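Long-range contacts in diaminopimelate decarboxylase (Phaeodactylum tricornutum, PDB 7JPJ), which probably catalyses, as a pyridoxal 5'-phosphate-dependent dimer, the decarboxylation of diaminopimelate that yields lysine, and displays substrate promiscuity: residues A[4-8]-A[343-347]; A[68-72]-A[89-95]; A[217-221]-A[262-266]; A[308-314]-A[349-355]. All coordinates share one frame; numbering follows the deposited sequence.

Contact 1 of 4, residues A[4-8]-A[343-347]; sequences TNPLQ and VGDET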
loop_
_atom_site.group_PDB
_atom_site.type_symbol
_atom_site.label_atom_id
_atom_site.label_comp_id
_atom_site.label_asym_id
_atom_site.label_seq_id
_atom_site.Cartn_x
_atom_site.Cartn_y
_atom_site.Cartn_z
ATOM N N THR A 4 -10.611 8.252 -33.334
ATOM C CA THR A 4 -11.035 8.656 -31.996
ATOM C C THR A 4 -9.960 8.312 -30.961
ATOM O O THR A 4 -10.153 8.515 -29.757
ATOM C CB THR A 4 -12.375 7.987 -31.598
ATOM O OG1 THR A 4 -12.957 8.688 -30.491
ATOM C CG2 THR A 4 -12.159 6.526 -31.212
ATOM N N ASN A 5 -8.829 7.795 -31.434
ATOM C CA ASN A 5 -7.710 7.517 -30.538
ATOM C C ASN A 5 -7.093 8.831 -30.071
ATOM O O ASN A 5 -6.839 9.716 -30.895
ATOM C CB ASN A 5 -6.655 6.661 -31.237
ATOM C CG ASN A 5 -6.909 5.176 -31.076
ATOM O OD1 ASN A 5 -7.539 4.742 -30.111
ATOM N ND2 ASN A 5 -6.420 4.388 -32.025
ATOM N N PRO A 6 -6.845 9.000 -28.775
ATOM C CA PRO A 6 -6.223 10.242 -28.301
ATOM C C PRO A 6 -4.836 10.433 -28.897
ATOM O O PRO A 6 -4.030 9.502 -28.956
ATOM C CB PRO A 6 -6.158 10.050 -26.780
ATOM C CG PRO A 6 -7.185 9.008 -26.478
ATOM C CD PRO A 6 -7.203 8.098 -27.667
ATOM N N LEU A 7 -4.519 11.667 -29.269
ATOM C CA LEU A 7 -3.228 11.939 -29.944
ATOM C C LEU A 7 -2.201 12.267 -28.880
ATOM O O LEU A 7 -1.015 12.328 -29.196
ATOM C CB LEU A 7 -3.440 13.080 -30.933
ATOM C CG LEU A 7 -4.439 12.802 -32.049
ATOM C CD1 LEU A 7 -5.019 14.101 -32.576
ATOM C CD2 LEU A 7 -3.784 12.017 -33.170
ATOM N N GLN A 8 -2.679 12.482 -27.668
ATOM C CA GLN A 8 -1.774 12.708 -26.531
ATOM C C GLN A 8 -2.512 12.262 -25.278
ATOM O O GLN A 8 -3.663 11.867 -25.390
ATOM C CB GLN A 8 -1.412 14.186 -26.416
ATOM C CG GLN A 8 -2.589 15.141 -26.486
ATOM C CD GLN A 8 -2.191 16.503 -25.976
ATOM O OE1 GLN A 8 -1.777 17.371 -26.735
ATOM N NE2 GLN A 8 -2.300 16.695 -24.674
ATOM N N VAL A 343 0.068 6.884 -34.084
ATOM C CA VAL A 343 -1.075 6.749 -33.185
ATOM C C VAL A 343 -2.156 5.891 -33.834
ATOM O O VAL A 343 -2.609 4.895 -33.258
ATOM C CB VAL A 343 -1.615 8.131 -32.780
ATOM C CG1 VAL A 343 -2.789 7.977 -31.827
ATOM C CG2 VAL A 343 -0.512 8.963 -32.144
ATOM N N GLY A 344 -2.576 6.258 -35.044
ATOM C CA GLY A 344 -3.514 5.445 -35.793
ATOM C C GLY A 344 -4.949 5.608 -35.324
ATOM O O GLY A 344 -5.323 6.590 -34.673
ATOM N N ASP A 345 -5.772 4.608 -35.674
ATOM C CA ASP A 345 -7.189 4.639 -35.325
ATOM C C ASP A 345 -7.736 3.248 -35.017
ATOM O O ASP A 345 -8.918 2.982 -35.262
ATOM C CB ASP A 345 -8.013 5.289 -36.448
ATOM C CG ASP A 345 -7.696 4.713 -37.820
ATOM O OD1 ASP A 345 -7.088 3.619 -37.895
ATOM O OD2 ASP A 345 -8.050 5.362 -38.829
ATOM N N GLU A 346 -6.904 2.359 -34.486
ATOM C CA GLU A 346 -7.321 1.013 -34.118
ATOM C C GLU A 346 -7.548 0.948 -32.614
ATOM O O GLU A 346 -6.686 1.370 -31.835
ATOM C CB GLU A 346 -6.277 -0.017 -34.548
ATOM C CG GLU A 346 -6.761 -1.458 -34.495
ATOM C CD GLU A 346 -7.096 -2.010 -35.866
ATOM O OE1 GLU A 346 -8.291 -2.279 -36.122
ATOM O OE2 GLU A 346 -6.166 -2.164 -36.688
ATOM N N THR A 347 -8.703 0.425 -32.211
ATOM C CA THR A 347 -9.072 0.322 -30.809
ATOM C C THR A 347 -9.263 -1.137 -30.415
ATOM O O THR A 347 -9.417 -2.020 -31.264
ATOM C CB THR A 347 -10.354 1.115 -30.500
ATOM O OG1 THR A 347 -11.369 0.794 -31.463
ATOM C CG2 THR A 347 -10.083 2.614 -30.526
#
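Asn5 turns its side-chain amide into the bend formed by residues 343-347 and there makes the polar link between the two segments. The bond runs from Asn5 ND2 to Glu346 O (3.0 Å) and is almost straight, with 176° at the hydrogen. The acceptor lies in the plane of the asparagine amide, yet the donor sits well above the plane of the Glu346 carbonyl, 60° out of it. An asparagine suits the site: its side chain is short, and it offers an N-H to a backbone oxygen from a largely buried position. Backbone shape matters as well, since Gly344 has a positive phi of 79°, which a residue without CB adopts easily.

The apolar contacts centre on Val343. Because CG1 is anti to the backbone N, this methyl reaches across to Asn5 CB (4.1 Å) and to Leu7 CD2 (4.4 Å), while also lying against the carbonyl oxygen of Pro6. At the other end, the Thr347 methyl CG2 crosses the Asn5 amide obliquely on its OD1 side, and Thr4 CG2 touches the same methyl loosely.

Arg379 of strand 373-379 bonds to Val343 O and touches Asn5. The contact thus lays the N-terminal segment over the loop leading into strand 347-353, at the margin of the C-terminal beta domain of a fold type III pyridoxal-phosphate decarboxylase.

Contact 2 of 4, residues A[68-72]-A[89-95]; sequences LKYFH and AMDAGVP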
loop_
_atom_site.group_PDB
_atom_site.type_symbol
_atom_site.label_atom_id
_atom_site.label_comp_id
_atom_site.label_asym_id
_atom_site.label_seq_id
_atom_site.Cartn_x
_atom_site.Cartn_y
_atom_site.Cartn_z
ATOM N N LEU A 68 7.922 20.705 -3.631
ATOM C CA LEU A 68 7.966 21.629 -2.502
ATOM C C LEU A 68 8.619 22.945 -2.900
ATOM O O LEU A 68 8.118 24.025 -2.567
ATOM C CB LEU A 68 8.716 20.996 -1.331
ATOM C CG LEU A 68 8.067 19.793 -0.654
ATOM C CD1 LEU A 68 8.888 19.381 0.555
ATOM C CD2 LEU A 68 6.635 20.106 -0.260
ATOM N N LYS A 69 9.744 22.872 -3.612
ATOM C CA LYS A 69 10.434 24.089 -4.028
ATOM C C LYS A 69 9.575 24.914 -4.979
ATOM O O LYS A 69 9.591 26.150 -4.927
ATOM C CB LYS A 69 11.773 23.738 -4.677
ATOM C CG LYS A 69 12.800 23.153 -3.719
ATOM C CD LYS A 69 14.038 22.678 -4.467
ATOM C CE LYS A 69 14.989 21.908 -3.558
ATOM N NZ LYS A 69 15.531 22.751 -2.452
ATOM N N TYR A 70 8.812 24.249 -5.852
ATOM C CA TYR A 70 7.989 24.982 -6.808
ATOM C C TYR A 70 6.839 25.700 -6.111
ATOM O O TYR A 70 6.588 26.884 -6.367
ATOM C CB TYR A 70 7.449 24.048 -7.889
ATOM C CG TYR A 70 6.470 24.759 -8.786
ATOM C CD1 TYR A 70 6.917 25.603 -9.792
ATOM C CD2 TYR A 70 5.097 24.628 -8.600
ATOM C CE1 TYR A 70 6.031 26.278 -10.604
ATOM C CE2 TYR A 70 4.202 25.302 -9.407
ATOM C CZ TYR A 70 4.675 26.124 -10.407
ATOM O OH TYR A 70 3.794 26.799 -11.218
ATOM N N PHE A 71 6.113 24.992 -5.242
ATOM C CA PHE A 71 5.007 25.620 -4.526
ATOM C C PHE A 71 5.498 26.695 -3.567
ATOM O O PHE A 71 4.756 27.633 -3.258
ATOM C CB PHE A 71 4.198 24.571 -3.769
ATOM C CG PHE A 71 3.322 23.721 -4.649
ATOM C CD1 PHE A 71 2.796 24.227 -5.825
ATOM C CD2 PHE A 71 3.020 22.417 -4.290
ATOM C CE1 PHE A 71 1.986 23.444 -6.631
ATOM C CE2 PHE A 71 2.213 21.631 -5.090
ATOM C CZ PHE A 71 1.696 22.144 -6.264
ATOM N N HIS A 72 6.738 26.584 -3.085
ATOM C CA HIS A 72 7.284 27.646 -2.248
ATOM C C HIS A 72 7.520 28.914 -3.060
ATOM O O HIS A 72 7.242 30.023 -2.585
ATOM C CB HIS A 72 8.578 27.182 -1.577
ATOM C CG HIS A 72 9.168 28.193 -0.645
ATOM N ND1 HIS A 72 10.487 28.588 -0.708
ATOM C CD2 HIS A 72 8.611 28.905 0.365
ATOM C CE1 HIS A 72 10.718 29.495 0.225
ATOM N NE2 HIS A 72 9.596 29.705 0.888
ATOM N N ALA A 89 10.332 18.968 4.716
ATOM C CA ALA A 89 10.068 20.222 4.017
ATOM C C ALA A 89 11.165 21.242 4.267
ATOM O O ALA A 89 11.492 22.034 3.376
ATOM C CB ALA A 89 8.715 20.793 4.439
ATOM N N MET A 90 11.744 21.241 5.468
ATOM C CA MET A 90 12.817 22.182 5.755
ATOM C C MET A 90 14.082 21.831 4.986
ATOM O O MET A 90 14.906 22.712 4.717
ATOM C CB MET A 90 13.084 22.226 7.258
ATOM C CG MET A 90 12.018 22.983 8.027
ATOM S SD MET A 90 12.423 23.223 9.763
ATOM C CE MET A 90 12.671 21.524 10.279
ATOM N N ASP A 91 14.249 20.558 4.613
ATOM C CA ASP A 91 15.382 20.178 3.778
ATOM C C ASP A 91 15.246 20.727 2.364
ATOM O O ASP A 91 16.257 21.013 1.712
ATOM C CB ASP A 91 15.526 18.658 3.747
ATOM C CG ASP A 91 16.343 18.128 4.909
ATOM O OD1 ASP A 91 17.097 18.923 5.511
ATOM O OD2 ASP A 91 16.233 16.921 5.224
ATOM N N ALA A 92 14.014 20.888 1.877
ATOM C CA ALA A 92 13.759 21.422 0.544
ATOM C C ALA A 92 13.807 22.944 0.491
ATOM O O ALA A 92 13.554 23.520 -0.574
ATOM C CB ALA A 92 12.402 20.934 0.034
ATOM N N GLY A 93 14.121 23.606 1.603
ATOM C CA GLY A 93 14.217 25.048 1.645
ATOM C C GLY A 93 12.997 25.764 2.179
ATOM O O GLY A 93 12.996 26.999 2.217
ATOM N N VAL A 94 11.965 25.040 2.583
ATOM C CA VAL A 94 10.769 25.696 3.122
ATOM C C VAL A 94 11.088 26.247 4.508
ATOM O O VAL A 94 11.561 25.491 5.376
ATOM C CB VAL A 94 9.597 24.714 3.171
ATOM C CG1 VAL A 94 8.392 25.351 3.845
ATOM C CG2 VAL A 94 9.238 24.247 1.768
ATOM N N PRO A 95 10.876 27.538 4.760
ATOM C CA PRO A 95 11.103 28.067 6.107
ATOM C C PRO A 95 10.117 27.473 7.097
ATOM O O PRO A 95 9.009 27.066 6.738
ATOM C CB PRO A 95 10.887 29.578 5.941
ATOM C CG PRO A 95 10.998 29.832 4.464
ATOM C CD PRO A 95 10.480 28.590 3.813
#
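Ala89 receives the end of Leu68: the CD1 methyl lies 3.8 Å from Ala89 CA and also touches the alanine methyl. A small residue here lets the leucine branch settle close to the helix backbone. One turn later Ala92 takes the same methyl from another direction, its CB being 3.9 Å from Leu68 CD1 and equally near Leu68 CB. The carbonyl of Ala92 is also gripped, by a hydrogen bond from Lys69 NZ to Ala92 O (2.8 Å). The ammonium stands above the carbonyl plane; the lysine methylenes run extended past the oxygen, and a bend at the last torsion (chi4 -63°) brings NZ back to it. Such a flexible, long side chain can reach a helix-end carbonyl from an exposed position.

Gly93 follows with a positive phi in a Schellman motif that ends helix 83-91; any side chain here would collide with the carbonyl oxygen of Ala92. Its own carbonyl oxygen lies 3.9 Å from His72 CE1. Helices 65-73 and 83-91 flank strand 77-80, and are successive helices on the outside of the TIM-barrel-like domain. Val94 turns back to the barrel, touching Ile99 of strand 99-101, and lies loosely beside His72 CB with its CG2.

Pro95 meets the His72 imidazole from the opposite direction, with CD 3.3 Å from His72 NE2. The ring arrives there because its CG is anti to the backbone N (chi1 -177°). Replacing His72 by an alanine would probably leave Pro95 CD without its partner and open a gap beside the Gly93 carbonyl.

Contact 3 of 4, residues A[217-221]-A[262-266]; sequences ATKSL and AFKKF
Leu221 carries the tightly packed part of this helix pair, fitting between Ala262, Phe263 and Phe266 of the facing helix. Its first torsion (chi1 -75°) directs the side chain at that helix, and the two methyls branching from CG take different partners. CD1 lies against the backbone of Ala262 and touches its CB at 4.1 Å. CD2 stands over the centre of the Phe263 ring, 4.2 Å from the centroid and 12° off the normal, a CH-pi contact in which leucine and ring cross at about a right angle. Phe266 meets the base of the leucine, its CD1 4.0 Å from Leu221 CB. A branched leucine suits the place because one side chain must fill the space beside an alanine and two rings. Close backbone packing adds to this: Ala217 CB meets Ala262 CB at 3.9 Å, small residues that let the helices draw near, and the nearest CA pair, Thr218 and Ala262, is 5.9 Å apart.

The loose, solvent side belongs to Thr218. Its OG1 only brushes Ala262 CB and hydrogen-bonds to Gln214 O of its own helix, a common way for a threonine to satisfy itself there.

The short axes run 9.8 Å apart and cross at -36°, both pointing broadly the same way, as neighbouring helices of a beta/alpha barrel do. Beneath them Phe263 rests on Met233 of strand 232-234, and Leu274, just before strand 275-278, touches Leu221, Phe263 and Phe266.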
loop_
_atom_site.group_PDB
_atom_site.type_symbol
_atom_site.label_atom_id
_atom_site.label_comp_id
_atom_site.label_asym_id
_atom_site.label_seq_id
_atom_site.Cartn_x
_atom_site.Cartn_y
_atom_site.Cartn_z
ATOM N N ALA A 217 -18.228 26.077 6.610
ATOM C CA ALA A 217 -17.583 27.264 7.162
ATOM C C ALA A 217 -18.335 27.792 8.378
ATOM O O ALA A 217 -17.724 28.123 9.400
ATOM C CB ALA A 217 -17.467 28.347 6.089
ATOM N N THR A 218 -19.664 27.878 8.287
ATOM C CA THR A 218 -20.450 28.430 9.388
ATOM C C THR A 218 -20.243 27.635 10.670
ATOM O O THR A 218 -20.095 28.216 11.752
ATOM C CB THR A 218 -21.932 28.461 9.013
ATOM O OG1 THR A 218 -22.143 29.422 7.970
ATOM C CG2 THR A 218 -22.785 28.832 10.221
ATOM N N LYS A 219 -20.207 26.306 10.568
ATOM C CA LYS A 219 -20.081 25.480 11.764
ATOM C C LYS A 219 -18.695 25.607 12.386
ATOM O O LYS A 219 -18.563 25.696 13.611
ATOM C CB LYS A 219 -20.396 24.022 11.427
ATOM C CG LYS A 219 -20.223 23.069 12.596
ATOM C CD LYS A 219 -21.417 22.138 12.721
ATOM C CE LYS A 219 -21.623 21.706 14.166
ATOM N NZ LYS A 219 -22.887 22.258 14.739
ATOM N N SER A 220 -17.649 25.623 11.558
ATOM C CA SER A 220 -16.295 25.743 12.085
ATOM C C SER A 220 -16.039 27.125 12.672
ATOM O O SER A 220 -15.294 27.253 13.651
ATOM C CB SER A 220 -15.279 25.439 10.988
ATOM O OG SER A 220 -15.616 24.233 10.327
ATOM N N LEU A 221 -16.643 28.164 12.089
ATOM C CA LEU A 221 -16.445 29.519 12.595
ATOM C C LEU A 221 -17.056 29.703 13.978
ATOM O O LEU A 221 -16.605 30.564 14.741
ATOM C CB LEU A 221 -17.038 30.538 11.617
ATOM C CG LEU A 221 -16.247 30.808 10.330
ATOM C CD1 LEU A 221 -17.108 31.510 9.297
ATOM C CD2 LEU A 221 -14.992 31.619 10.614
ATOM N N ALA A 262 -19.547 33.655 4.540
ATOM C CA ALA A 262 -19.631 33.171 5.914
ATOM C C ALA A 262 -18.575 33.822 6.796
ATOM O O ALA A 262 -18.779 33.968 8.006
ATOM C CB ALA A 262 -19.494 31.651 5.946
ATOM N N PHE A 263 -17.441 34.215 6.212
ATOM C CA PHE A 263 -16.456 34.995 6.954
ATOM C C PHE A 263 -16.948 36.414 7.192
ATOM O O PHE A 263 -16.694 36.996 8.252
ATOM C CB PHE A 263 -15.129 35.017 6.203
ATOM C CG PHE A 263 -14.212 33.897 6.569
ATOM C CD1 PHE A 263 -14.450 32.614 6.109
ATOM C CD2 PHE A 263 -13.107 34.127 7.369
ATOM C CE1 PHE A 263 -13.604 31.580 6.442
ATOM C CE2 PHE A 263 -12.257 33.097 7.706
ATOM C CZ PHE A 263 -12.508 31.820 7.244
ATOM N N LYS A 264 -17.643 36.992 6.211
ATOM C CA LYS A 264 -18.185 38.334 6.384
ATOM C C LYS A 264 -19.294 38.350 7.429
ATOM O O LYS A 264 -19.409 39.306 8.203
ATOM C CB LYS A 264 -18.703 38.872 5.049
ATOM C CG LYS A 264 -17.637 39.065 3.983
ATOM C CD LYS A 264 -18.126 40.016 2.898
ATOM C CE LYS A 264 -17.180 40.043 1.707
ATOM N NZ LYS A 264 -17.216 38.761 0.950
ATOM N N LYS A 265 -20.123 37.302 7.464
ATOM C CA LYS A 265 -21.183 37.243 8.463
ATOM C C LYS A 265 -20.613 37.103 9.867
ATOM O O LYS A 265 -21.214 37.593 10.829
ATOM C CB LYS A 265 -22.142 36.090 8.157
ATOM C CG LYS A 265 -23.465 36.163 8.919
ATOM C CD LYS A 265 -24.389 34.996 8.576
ATOM C CE LYS A 265 -25.307 35.326 7.401
ATOM N NZ LYS A 265 -24.878 34.678 6.124
ATOM N N PHE A 266 -19.462 36.442 10.001
ATOM C CA PHE A 266 -18.804 36.356 11.300
ATOM C C PHE A 266 -18.307 37.724 11.746
ATOM O O PHE A 266 -18.495 38.120 12.902
ATOM C CB PHE A 266 -17.651 35.352 11.236
ATOM C CG PHE A 266 -17.079 35.000 12.579
ATOM C CD1 PHE A 266 -17.697 34.059 13.384
ATOM C CD2 PHE A 266 -15.923 35.612 13.037
ATOM C CE1 PHE A 266 -17.173 33.732 14.624
ATOM C CE2 PHE A 266 -15.393 35.291 14.273
ATOM C CZ PHE A 266 -16.020 34.349 15.068
#

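Contact 4 of 4, residues A[308-314]-A[349-355]; sequences TFLKLDA and SVVVVGH
Phe309 and Val351 lie side by side on one face of a parallel strand pair, 308-312 with 347-353, in the beta domain of this fold type III enzyme. The phenyl ring stands beside its neighbours: its CD2 is 4.0 Å from Val351 CG1, while Val353 CG1 meets the ring at its edge, 3.8 Å from the same CD2. With chi1 at -58°, CG2 of Val353 falls between the backbone N and the carbonyl carbon, where it lies beside Lys311 CG at 3.6 Å. The lysine chain then bends away and bonds to Gln104 of the second subunit.

The opposite face holds Leu310 and Val352. Leu310 crosses Val350, CD1 to CG2 at 3.7 Å, and Leu312 reaches Val352 CG1 with its CD1. Beta-branched valines suit extended backbone, and the leucines bridge between them. Val351 bonds through N to Thr308 O and through O to Leu310 N, straddling Phe309 as parallel strands require.

Beyond the strands His355 presents one ring face to Ala314, whose CA stands over the ring centre. Its ND1 bonds to Glu105 of the second subunit and its NE2 to Thr317, not far from Cys357, a predicted proton donor. An alanine in place of His355 is likely to leave that glutamate without its mate and uncover Ala314. The last backbone bond across the pair runs from His355 N to Ala314 O, 2.9 Å, with 149° at the hydrogen.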
loop_
_atom_site.group_PDB
_atom_site.type_symbol
_atom_site.label_atom_id
_atom_site.label_comp_id
_atom_site.label_asym_id
_atom_site.label_seq_id
_atom_site.Cartn_x
_atom_site.Cartn_y
_atom_site.Cartn_z
ATOM N N THR A 308 -8.997 -9.857 -22.844
ATOM C CA THR A 308 -7.650 -9.603 -23.330
ATOM C C THR A 308 -6.928 -8.769 -22.282
ATOM O O THR A 308 -7.434 -7.725 -21.862
ATOM C CB THR A 308 -7.670 -8.881 -24.679
ATOM O OG1 THR A 308 -8.030 -9.810 -25.709
ATOM C CG2 THR A 308 -6.303 -8.290 -24.994
ATOM N N PHE A 309 -5.763 -9.242 -21.849
ATOM C CA PHE A 309 -5.033 -8.642 -20.740
ATOM C C PHE A 309 -3.783 -7.938 -21.249
ATOM O O PHE A 309 -2.986 -8.532 -21.985
ATOM C CB PHE A 309 -4.643 -9.698 -19.704
ATOM C CG PHE A 309 -5.813 -10.376 -19.049
ATOM C CD1 PHE A 309 -6.439 -11.452 -19.655
ATOM C CD2 PHE A 309 -6.281 -9.944 -17.818
ATOM C CE1 PHE A 309 -7.512 -12.078 -19.047
ATOM C CE2 PHE A 309 -7.353 -10.568 -17.209
ATOM C CZ PHE A 309 -7.969 -11.634 -17.823
ATOM N N LEU A 310 -3.614 -6.679 -20.849
ATOM C CA LEU A 310 -2.376 -5.941 -21.052
ATOM C C LEU A 310 -1.591 -5.952 -19.746
ATOM O O LEU A 310 -2.061 -5.425 -18.732
ATOM C CB LEU A 310 -2.654 -4.505 -21.491
ATOM C CG LEU A 310 -3.270 -4.259 -22.869
ATOM C CD1 LEU A 310 -3.265 -2.774 -23.164
ATOM C CD2 LEU A 310 -2.523 -5.020 -23.948
ATOM N N LYS A 311 -0.405 -6.553 -19.769
ATOM C CA LYS A 311 0.449 -6.654 -18.593
ATOM C C LYS A 311 1.543 -5.597 -18.683
ATOM O O LYS A 311 2.301 -5.562 -19.657
ATOM C CB LYS A 311 1.058 -8.051 -18.478
ATOM C CG LYS A 311 0.063 -9.185 -18.697
ATOM C CD LYS A 311 0.765 -10.519 -18.885
ATOM C CE LYS A 311 0.609 -11.408 -17.669
ATOM N NZ LYS A 311 1.313 -12.711 -17.841
ATOM N N LEU A 312 1.622 -4.744 -17.667
ATOM C CA LEU A 312 2.601 -3.669 -17.626
ATOM C C LEU A 312 3.850 -4.101 -16.863
ATOM O O LEU A 312 3.919 -5.192 -16.293
ATOM C CB LEU A 312 2.003 -2.423 -16.971
ATOM C CG LEU A 312 0.610 -1.964 -17.398
ATOM C CD1 LEU A 312 0.122 -0.882 -16.452
ATOM C CD2 LEU A 312 0.624 -1.460 -18.833
ATOM N N ASP A 313 4.852 -3.220 -16.859
ATOM C CA ASP A 313 6.010 -3.359 -15.984
ATOM C C ASP A 313 5.872 -2.507 -14.726
ATOM O O ASP A 313 6.875 -2.075 -14.149
ATOM C CB ASP A 313 7.304 -3.024 -16.731
ATOM C CG ASP A 313 7.348 -1.589 -17.239
ATOM O OD1 ASP A 313 6.325 -0.876 -17.156
ATOM O OD2 ASP A 313 8.420 -1.177 -17.734
ATOM N N ALA A 314 4.635 -2.258 -14.302
ATOM C CA ALA A 314 4.339 -1.482 -13.109
ATOM C C ALA A 314 3.075 -2.051 -12.480
ATOM O O ALA A 314 2.480 -3.001 -12.992
ATOM C CB ALA A 314 4.181 0.003 -13.444
ATOM N N SER A 349 -10.853 -3.311 -26.661
ATOM C CA SER A 349 -11.214 -3.382 -25.250
ATOM C C SER A 349 -10.325 -4.392 -24.536
ATOM O O SER A 349 -10.231 -5.551 -24.951
ATOM C CB SER A 349 -12.681 -3.772 -25.085
ATOM O OG SER A 349 -13.536 -2.706 -25.437
ATOM N N VAL A 350 -9.677 -3.953 -23.456
ATOM C CA VAL A 350 -8.705 -4.768 -22.740
ATOM C C VAL A 350 -8.884 -4.572 -21.239
ATOM O O VAL A 350 -9.588 -3.672 -20.779
ATOM C CB VAL A 350 -7.251 -4.435 -23.141
ATOM C CG1 VAL A 350 -7.032 -4.654 -24.636
ATOM C CG2 VAL A 350 -6.901 -3.011 -22.734
ATOM N N VAL A 351 -8.231 -5.450 -20.483
ATOM C CA VAL A 351 -8.046 -5.313 -19.045
ATOM C C VAL A 351 -6.561 -5.093 -18.801
ATOM O O VAL A 351 -5.722 -5.746 -19.432
ATOM C CB VAL A 351 -8.555 -6.556 -18.287
ATOM C CG1 VAL A 351 -8.159 -6.497 -16.822
ATOM C CG2 VAL A 351 -10.058 -6.688 -18.429
ATOM N N VAL A 352 -6.234 -4.165 -17.906
ATOM C CA VAL A 352 -4.851 -3.802 -17.614
ATOM C C VAL A 352 -4.479 -4.369 -16.251
ATOM O O VAL A 352 -5.152 -4.091 -15.250
ATOM C CB VAL A 352 -4.646 -2.279 -17.655
ATOM C CG1 VAL A 352 -3.173 -1.939 -17.481
ATOM C CG2 VAL A 352 -5.176 -1.714 -18.964
ATOM N N VAL A 353 -3.407 -5.160 -16.208
ATOM C CA VAL A 353 -2.945 -5.777 -14.973
ATOM C C VAL A 353 -1.516 -5.330 -14.693
ATOM O O VAL A 353 -0.777 -4.901 -15.584
ATOM C CB VAL A 353 -3.027 -7.317 -15.014
ATOM C CG1 VAL A 353 -4.456 -7.773 -15.279
ATOM C CG2 VAL A 353 -2.069 -7.876 -16.054
ATOM N N GLY A 354 -1.128 -5.446 -13.416
ATOM C CA GLY A 354 0.202 -5.068 -12.992
ATOM C C GLY A 354 1.186 -6.227 -13.012
ATOM O O GLY A 354 0.825 -7.387 -13.202
ATOM N N HIS A 355 2.458 -5.888 -12.793
ATOM C CA HIS A 355 3.537 -6.864 -12.862
ATOM C C HIS A 355 3.730 -7.653 -11.572
ATOM O O HIS A 355 4.557 -8.572 -11.552
ATOM C CB HIS A 355 4.852 -6.168 -13.244
ATOM C CG HIS A 355 5.299 -5.126 -12.264
ATOM N ND1 HIS A 355 6.525 -4.500 -12.355
ATOM C CD2 HIS A 355 4.686 -4.593 -11.180
ATOM C CE1 HIS A 355 6.648 -3.630 -11.368
ATOM N NE2 HIS A 355 5.547 -3.668 -10.640
#

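Contacts 2 and 3 lie in the N-terminal beta/alpha barrel, where each joins helices on its outside; their centres are about 31 Å apart. Contact 2 closes before contact 3 opens, and contact 4 follows both. Contact 4 belongs to the mixed sheet of the beta domain, on the opposite side of the chain's centre from contact 3, with about 49 Å between their centres. Contact 1 ties the chain start to the loop entering strand 347-353, the strand used by contact 4, so the two cross along the chain, and their centres are about 18 Å apart. Contact 1 thereby encloses the barrel contacts in sequence, and contact 4 faces the partner subunit of the dimer.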